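Local coordinates for protein 223aa long hypothetical arylmalonate decarboxylase (Sulfolobus tokodaii, PDB 2DGD) that probably acts as an arylmalonate decarboxylase, a lyase that would remove CO2 from arylmalonates, although its function has not been established, at residues G6-I11 with V31-T36; A14-M19 with C179-T184; E97-L102 with V200-A205. One frame throughout, in Å; residues are numbered along the deposited sequence.

Interaction 1. Residues G6-I11 with V31-T36; sequences GRIGVI and VSIHST
Arg7 and His34 both set CG anti to the carbonyl carbon (chi1 -65° and -51°), which brings the arginine chain and the imidazole together on the face of the sheet that also carries Ser32. Arg7 CD comes to 3.2 Å from His34 NE2, while the guanidinium plane stands 75° from that of the ring. Ser32 OG is hydrogen-bonded to His34 NE2 at 2.8 Å, and the other ring nitrogen, ND1, is bonded to Glu20 of the second subunit. A leucine in place of His34 would probably leave Ser32 OG and that Glu20 carboxylate without their ring partner.

On the other face the contact is greasy: Ile8 CB meets Ile33 CD1 at 3.8 Å, and Val10 CG1 meets Ile33 CG2 at 3.9 Å. Helix 19-26 packs on Val10 and Ile33, helix 202-214 on Ile8. Between the faces, the two strands run parallel in a beta-alpha-beta unit, laced by five backbone bonds, among them Ile8 N to Ser32 O (2.9 Å) and His34 N to Ile8 O (2.8 Å).

Ile8, Val10 and Ile33 thus give the strands an apolar footing under the helices, whereas His34, with both ring nitrogens engaged, is tied to Glu20 of the second subunit, whose carboxylate would be expected to steady a proton on ND1.

Interaction 2. Residues A14-M19 with C179-T184; sequences ANNAGM and CTALST
An Asx motif at the entry to helix 19-26 brings Asn16 against Thr180, in the loop that follows strand 174-177. Two loops meet here, one after a strand of each sheet, in the region between the sheets where enzymes of the Asp/Glu racemase clan generally hold their active site. Asn16 OD1 accepts from Met19 N at 2.9 Å, nearly straight (171°) and in the carbonyl plane, with a weak second bond from Gly18 N. This grip fixes the rotation of the amide and turns its NH2 across the contact, where ND2 gives a weak bond of 3.3 Å to Thr180 O. The same carbonyl also accepts from Asn203 ND2, so this buried oxygen has two amide donors. Thr180 OG1 is bonded to Gly73 O.

Next to the amide, Met19, modelled as selenomethionine, holds CG anti to its backbone N (chi1 179°) and bends at chi3. The bend carries CE to 3.6 Å from Thr180 CG2, with SE 3.8 Å from Thr180 CB, and the two chains meet at a slant. Thr180 therefore has its methyl on the selenomethionine and its carbonyl on the asparagine amide. Further along, Ser183 OG is bonded to Asp22 of helix 19-26, and Gly18 CA makes a CA-H...O contact with Ala181 O at 3.4 Å.

Interaction 3. Residues E97-L102 with V200-A205; sequences ESVYEL and VSENAA
Apolar contacts carry most of this meeting between helix 95-105 and the end of strand 199-201 with the start of helix 202-214. Leu102 reaches Val200 with one methyl, CD2, which lies 3.7 Å from Val200 CG1 and 3.9 Å from Val200 CG2. The one methyl therefore sits against both branches of the valine. Leu102 CG is anti to the backbone N (chi1 -178°), an extension that carries the branched end out to the strand residue. One turn earlier, Val99 CG2 rests on Ala205 CB at 3.6 Å and skirts Glu202 CA, while its other methyl, CG1, comes only loosely near Val200 CG1. The small Ala205 side chain points at helix 95-105, and its CB is also 3.7 Å from Val99 N. The CA atoms of Val99 and Ala205 are thus just 5.2 Å apart.

The second partner in this packing is a strand-to-helix junction of the alpha/beta fold: strand 199-201, at an edge of the four-stranded parallel sheet within this chain, runs directly into helix 202-214. Tyr176 of strand 174-177 and Trp129 of helix 119-130 also pack on Val99.

No hydrogen bond joins the two segments; where Ser98 meets Ala205 O it does so with its carbon, CB, at 3.4 Å, while its hydroxyl makes weak bonds to Glu209 and to Ile94 O. At the junction itself Ser201 is the N-cap: its OG accepts from Ala204 N at 3.1 Å (N-H...O 162°), satisfying an amide of the helix's first turn.

Overall arrangement
From the N terminus, the chain lays down strand 6-13, and interaction 1 closes the first short loop when strand 31-38 returns beside it after helix 19-26. Residues 14-19 lie inside that loop but find their partner far along the chain at 179-184, so interactions 1 and 2 cross; Val10 and Met19 touch between them. Segment 97-102 falls within the long loop of interaction 2, yet pairs with 200-205 beyond it, so these cross as well. Interactions 1 and 3 follow in series without touching. Interaction 2 ties the loops after strands 6-13 and 174-177, one from each sheet; interaction 3 ties helix 95-105 to the junction of strand 199-201 and helix 202-214.

Interaction 1. Residues G6-I11 with V31-T36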
loop_
_atom_site.group_PDB
_atom_site.type_symbol
_atom_site.label_atom_id
_atom_site.label_comp_id
_atom_site.label_asym_id
_atom_site.label_seq_id
_atom_site.Cartn_x
_atom_site.Cartn_y
_atom_site.Cartn_z
ATOM N N GLY A 6 25.699 10.625 -2.847
ATOM C CA GLY A 6 26.913 10.432 -2.083
ATOM C C GLY A 6 27.443 9.021 -2.215
ATOM O O GLY A 6 26.680 8.077 -2.437
ATOM N N ARG A 7 28.760 8.882 -2.088
ATOM C CA ARG A 7 29.416 7.587 -2.187
ATOM C C ARG A 7 30.303 7.374 -0.975
ATOM O O ARG A 7 31.226 8.146 -0.732
ATOM C CB ARG A 7 30.248 7.518 -3.464
ATOM C CG ARG A 7 29.424 7.582 -4.734
ATOM C CD ARG A 7 30.067 6.733 -5.802
ATOM N NE ARG A 7 30.427 7.491 -6.997
ATOM C CZ ARG A 7 29.719 7.490 -8.121
ATOM N NH1 ARG A 7 30.126 8.200 -9.153
ATOM N NH2 ARG A 7 28.611 6.764 -8.211
ATOM N N ILE A 8 30.013 6.328 -0.212
ATOM C CA ILE A 8 30.787 6.034 0.984
ATOM C C ILE A 8 31.693 4.826 0.794
ATOM O O ILE A 8 31.236 3.718 0.503
ATOM C CB ILE A 8 29.853 5.778 2.190
ATOM C CG1 ILE A 8 28.961 7.001 2.418
ATOM C CG2 ILE A 8 30.672 5.485 3.441
ATOM C CD1 ILE A 8 27.944 6.826 3.515
ATOM N N GLY A 9 32.990 5.048 0.951
ATOM C CA GLY A 9 33.939 3.963 0.815
ATOM C C GLY A 9 34.154 3.332 2.176
ATOM O O GLY A 9 34.068 4.010 3.198
ATOM N N VAL A 10 34.417 2.035 2.204
ATOM C CA VAL A 10 34.649 1.364 3.469
ATOM C C VAL A 10 35.762 0.315 3.365
ATOM O O VAL A 10 35.759 -0.540 2.473
ATOM C CB VAL A 10 33.340 0.707 3.996
ATOM C CG1 VAL A 10 32.806 -0.277 2.986
ATOM C CG2 VAL A 10 33.596 0.007 5.319
ATOM N N ILE A 11 36.733 0.411 4.265
ATOM C CA ILE A 11 37.825 -0.544 4.308
ATOM C C ILE A 11 37.489 -1.503 5.440
ATOM O O ILE A 11 37.310 -1.077 6.579
ATOM C CB ILE A 11 39.171 0.136 4.626
ATOM C CG1 ILE A 11 39.513 1.155 3.543
ATOM C CG2 ILE A 11 40.269 -0.917 4.729
ATOM C CD1 ILE A 11 40.725 1.980 3.873
ATOM N N VAL A 31 22.563 7.060 -2.300
ATOM C CA VAL A 31 23.848 6.820 -1.663
ATOM C C VAL A 31 24.265 5.387 -1.937
ATOM O O VAL A 31 23.439 4.475 -1.892
ATOM C CB VAL A 31 23.759 7.029 -0.129
ATOM C CG1 VAL A 31 25.120 6.839 0.514
ATOM C CG2 VAL A 31 23.238 8.402 0.173
ATOM N N SER A 32 25.541 5.189 -2.241
ATOM C CA SER A 32 26.047 3.851 -2.485
ATOM C C SER A 32 27.291 3.591 -1.639
ATOM O O SER A 32 28.014 4.520 -1.261
ATOM C CB SER A 32 26.346 3.640 -3.974
ATOM O OG SER A 32 27.218 4.631 -4.471
ATOM N N ILE A 33 27.514 2.316 -1.331
ATOM C CA ILE A 33 28.639 1.880 -0.515
ATOM C C ILE A 33 29.662 1.135 -1.371
ATOM O O ILE A 33 29.308 0.265 -2.167
ATOM C CB ILE A 33 28.146 0.946 0.614
ATOM C CG1 ILE A 33 26.976 1.601 1.351
ATOM C CG2 ILE A 33 29.276 0.648 1.584
ATOM C CD1 ILE A 33 27.315 2.947 1.978
ATOM N N HIS A 34 30.935 1.475 -1.202
ATOM C CA HIS A 34 32.003 0.839 -1.971
ATOM C C HIS A 34 33.078 0.355 -1.021
ATOM O O HIS A 34 33.641 1.144 -0.260
ATOM C CB HIS A 34 32.562 1.847 -2.961
ATOM C CG HIS A 34 31.498 2.502 -3.778
ATOM N ND1 HIS A 34 30.843 1.850 -4.801
ATOM C CD2 HIS A 34 30.898 3.712 -3.656
ATOM C CE1 HIS A 34 29.887 2.628 -5.274
ATOM N NE2 HIS A 34 29.898 3.763 -4.596
ATOM N N SER A 35 33.369 -0.940 -1.065
ATOM C CA SER A 35 34.356 -1.490 -0.151
ATOM C C SER A 35 35.546 -2.209 -0.768
ATOM O O SER A 35 35.558 -2.554 -1.950
ATOM C CB SER A 35 33.656 -2.433 0.832
ATOM O OG SER A 35 32.897 -3.410 0.143
ATOM N N THR A 36 36.555 -2.413 0.066
ATOM C CA THR A 36 37.759 -3.127 -0.316
ATOM C C THR A 36 38.245 -3.778 0.973
ATOM O O THR A 36 38.097 -3.211 2.054
ATOM C CB THR A 36 38.836 -2.192 -0.894
ATOM O OG1 THR A 36 39.847 -2.988 -1.516
ATOM C CG2 THR A 36 39.469 -1.335 0.204
#

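Interaction 2. Residues A14-M19 with C179-T184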
loop_
_atom_site.group_PDB
_atom_site.type_symbol
_atom_site.label_atom_id
_atom_site.label_comp_id
_atom_site.label_asym_id
_atom_site.label_seq_id
_atom_site.Cartn_x
_atom_site.Cartn_y
_atom_site.Cartn_z
ATOM N N ALA A 14 38.855 -8.911 5.765
ATOM C CA ALA A 14 38.435 -9.919 4.809
ATOM C C ALA A 14 37.198 -10.709 5.206
ATOM O O ALA A 14 36.277 -10.873 4.409
ATOM C CB ALA A 14 39.591 -10.882 4.528
ATOM N N ASN A 15 37.170 -11.190 6.441
ATOM C CA ASN A 15 36.059 -12.012 6.894
ATOM C C ASN A 15 34.879 -11.323 7.561
ATOM O O ASN A 15 34.092 -11.966 8.244
ATOM C CB ASN A 15 36.599 -13.116 7.795
ATOM C CG ASN A 15 37.576 -14.011 7.071
ATOM O OD1 ASN A 15 37.271 -14.538 6.000
ATOM N ND2 ASN A 15 38.763 -14.185 7.643
ATOM N N ASN A 16 34.747 -10.020 7.360
ATOM C CA ASN A 16 33.626 -9.293 7.933
ATOM C C ASN A 16 32.466 -9.411 6.946
ATOM O O ASN A 16 32.548 -8.902 5.828
ATOM C CB ASN A 16 33.988 -7.821 8.126
ATOM C CG ASN A 16 32.847 -7.015 8.720
ATOM O OD1 ASN A 16 31.711 -7.077 8.246
ATOM N ND2 ASN A 16 33.147 -6.246 9.759
ATOM N N ALA A 17 31.387 -10.072 7.347
ATOM C CA ALA A 17 30.252 -10.229 6.449
ATOM C C ALA A 17 29.006 -9.493 6.917
ATOM O O ALA A 17 27.944 -9.620 6.314
ATOM C CB ALA A 17 29.937 -11.706 6.261
ATOM N N GLY A 18 29.135 -8.706 7.977
ATOM C CA GLY A 18 27.981 -7.992 8.482
ATOM C C GLY A 18 27.915 -6.501 8.212
ATOM O O GLY A 18 26.826 -5.949 8.052
HETATM N N MSE A 19 29.066 -5.842 8.146
HETATM C CA MSE A 19 29.091 -4.404 7.935
HETATM C C MSE A 19 28.556 -3.910 6.596
HETATM O O MSE A 19 27.851 -2.909 6.543
HETATM C CB MSE A 19 30.508 -3.865 8.154
HETATM C CG MSE A 19 30.610 -2.363 7.920
HETATM SE SE MSE A 19 32.205 -1.541 8.610
HETATM C CE MSE A 19 31.374 -0.176 9.698
ATOM N N CYS A 179 31.926 -4.124 17.721
ATOM C CA CYS A 179 32.315 -4.874 16.521
ATOM C C CYS A 179 31.436 -4.645 15.296
ATOM O O CYS A 179 30.210 -4.796 15.345
ATOM C CB CYS A 179 32.414 -6.382 16.799
ATOM S SG CYS A 179 33.603 -7.222 15.693
ATOM N N THR A 180 32.088 -4.290 14.191
ATOM C CA THR A 180 31.406 -4.022 12.939
ATOM C C THR A 180 31.064 -5.284 12.173
ATOM O O THR A 180 30.391 -5.214 11.148
ATOM C CB THR A 180 32.252 -3.126 12.026
ATOM O OG1 THR A 180 33.481 -3.793 11.711
ATOM C CG2 THR A 180 32.544 -1.805 12.702
ATOM N N ALA A 181 31.523 -6.434 12.661
ATOM C CA ALA A 181 31.227 -7.710 11.991
ATOM C C ALA A 181 29.779 -8.144 12.261
ATOM O O ALA A 181 29.201 -8.923 11.508
ATOM C CB ALA A 181 32.184 -8.784 12.453
ATOM N N LEU A 182 29.201 -7.636 13.347
ATOM C CA LEU A 182 27.825 -7.947 13.690
ATOM C C LEU A 182 26.872 -7.107 12.851
ATOM O O LEU A 182 27.063 -5.901 12.699
ATOM C CB LEU A 182 27.564 -7.643 15.165
ATOM C CG LEU A 182 28.100 -8.590 16.240
ATOM C CD1 LEU A 182 27.807 -7.997 17.616
ATOM C CD2 LEU A 182 27.459 -9.967 16.102
ATOM N N SER A 183 25.856 -7.746 12.287
ATOM C CA SER A 183 24.859 -7.024 11.515
ATOM C C SER A 183 23.803 -6.633 12.545
ATOM O O SER A 183 22.988 -7.467 12.970
ATOM C CB SER A 183 24.248 -7.927 10.461
ATOM O OG SER A 183 23.188 -7.261 9.811
ATOM N N THR A 184 23.829 -5.369 12.950
ATOM C CA THR A 184 22.924 -4.876 13.976
ATOM C C THR A 184 21.756 -4.031 13.496
ATOM O O THR A 184 20.978 -3.541 14.302
ATOM C CB THR A 184 23.716 -4.064 15.006
ATOM O OG1 THR A 184 24.524 -3.098 14.321
ATOM C CG2 THR A 184 24.620 -4.975 15.814
#

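Interaction 3. Residues E97-L102 with V200-A205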
loop_
_atom_site.group_PDB
_atom_site.type_symbol
_atom_site.label_atom_id
_atom_site.label_comp_id
_atom_site.label_asym_id
_atom_site.label_seq_id
_atom_site.Cartn_x
_atom_site.Cartn_y
_atom_site.Cartn_z
ATOM N N GLU A 97 35.461 5.867 17.343
ATOM C CA GLU A 97 35.436 7.271 17.724
ATOM C C GLU A 97 34.056 7.876 17.472
ATOM O O GLU A 97 33.651 8.818 18.148
ATOM C CB GLU A 97 36.493 8.050 16.939
ATOM C CG GLU A 97 37.925 7.609 17.213
ATOM C CD GLU A 97 38.973 8.532 16.574
ATOM O OE1 GLU A 97 40.187 8.249 16.747
ATOM O OE2 GLU A 97 38.591 9.532 15.908
ATOM N N SER A 98 33.340 7.333 16.493
ATOM C CA SER A 98 31.999 7.804 16.155
ATOM C C SER A 98 31.073 7.474 17.316
ATOM O O SER A 98 30.223 8.278 17.699
ATOM C CB SER A 98 31.491 7.112 14.889
ATOM O OG SER A 98 32.352 7.349 13.794
ATOM N N VAL A 99 31.244 6.275 17.866
ATOM C CA VAL A 99 30.446 5.826 18.994
ATOM C C VAL A 99 30.620 6.801 20.146
ATOM O O VAL A 99 29.654 7.204 20.786
ATOM C CB VAL A 99 30.890 4.432 19.471
ATOM C CG1 VAL A 99 30.142 4.054 20.734
ATOM C CG2 VAL A 99 30.646 3.408 18.380
ATOM N N TYR A 100 31.866 7.180 20.401
ATOM C CA TYR A 100 32.170 8.097 21.482
ATOM C C TYR A 100 31.461 9.433 21.299
ATOM O O TYR A 100 30.812 9.924 22.217
ATOM C CB TYR A 100 33.675 8.322 21.580
ATOM C CG TYR A 100 34.054 9.234 22.716
ATOM C CD1 TYR A 100 34.014 8.788 24.032
ATOM C CD2 TYR A 100 34.398 10.568 22.478
ATOM C CE1 TYR A 100 34.303 9.644 25.084
ATOM C CE2 TYR A 100 34.686 11.429 23.520
ATOM C CZ TYR A 100 34.635 10.964 24.820
ATOM O OH TYR A 100 34.906 11.819 25.858
ATOM N N GLU A 101 31.580 10.020 20.114
ATOM C CA GLU A 101 30.937 11.300 19.855
ATOM C C GLU A 101 29.421 11.191 19.957
ATOM O O GLU A 101 28.767 12.066 20.523
ATOM C CB GLU A 101 31.332 11.831 18.475
ATOM C CG GLU A 101 32.829 12.115 18.337
ATOM C CD GLU A 101 33.334 13.169 19.324
ATOM O OE1 GLU A 101 34.568 13.300 19.469
ATOM O OE2 GLU A 101 32.502 13.868 19.948
ATOM N N LEU A 102 28.867 10.107 19.423
ATOM C CA LEU A 102 27.426 9.897 19.466
ATOM C C LEU A 102 26.919 9.760 20.897
ATOM O O LEU A 102 25.916 10.372 21.265
ATOM C CB LEU A 102 27.046 8.653 18.663
ATOM C CG LEU A 102 25.547 8.345 18.595
ATOM C CD1 LEU A 102 24.780 9.537 18.060
ATOM C CD2 LEU A 102 25.328 7.133 17.711
ATOM N N VAL A 200 23.265 1.905 20.691
ATOM C CA VAL A 200 24.248 2.231 19.657
ATOM C C VAL A 200 25.165 1.101 19.206
ATOM O O VAL A 200 25.947 0.564 19.994
ATOM C CB VAL A 200 25.142 3.404 20.121
ATOM C CG1 VAL A 200 26.146 3.768 19.038
ATOM C CG2 VAL A 200 24.284 4.597 20.478
ATOM N N SER A 201 25.079 0.745 17.931
ATOM C CA SER A 201 25.939 -0.301 17.393
ATOM C C SER A 201 27.069 0.416 16.685
ATOM O O SER A 201 26.922 1.563 16.265
ATOM C CB SER A 201 25.196 -1.167 16.389
ATOM O OG SER A 201 25.026 -0.467 15.178
ATOM N N GLU A 202 28.194 -0.264 16.538
ATOM C CA GLU A 202 29.345 0.351 15.906
ATOM C C GLU A 202 29.060 0.758 14.464
ATOM O O GLU A 202 29.496 1.827 14.018
ATOM C CB GLU A 202 30.540 -0.599 15.991
ATOM C CG GLU A 202 31.869 0.075 15.763
ATOM C CD GLU A 202 33.020 -0.682 16.387
ATOM O OE1 GLU A 202 34.183 -0.360 16.061
ATOM O OE2 GLU A 202 32.763 -1.591 17.209
ATOM N N ASN A 203 28.312 -0.072 13.740
ATOM C CA ASN A 203 28.000 0.247 12.358
ATOM C C ASN A 203 27.088 1.459 12.245
ATOM O O ASN A 203 27.311 2.322 11.402
ATOM C CB ASN A 203 27.383 -0.958 11.645
ATOM C CG ASN A 203 28.384 -2.074 11.424
ATOM O OD1 ASN A 203 29.581 -1.825 11.283
ATOM N ND2 ASN A 203 27.900 -3.310 11.379
ATOM N N ALA A 204 26.071 1.540 13.095
ATOM C CA ALA A 204 25.156 2.677 13.054
ATOM C C ALA A 204 25.896 3.978 13.382
ATOM O O ALA A 204 25.661 5.017 12.757
ATOM C CB ALA A 204 24.014 2.466 14.027
ATOM N N ALA A 205 26.789 3.916 14.367
ATOM C CA ALA A 205 27.562 5.081 14.764
ATOM C C ALA A 205 28.430 5.532 13.597
ATOM O O ALA A 205 28.541 6.723 13.317
ATOM C CB ALA A 205 28.425 4.751 15.955
#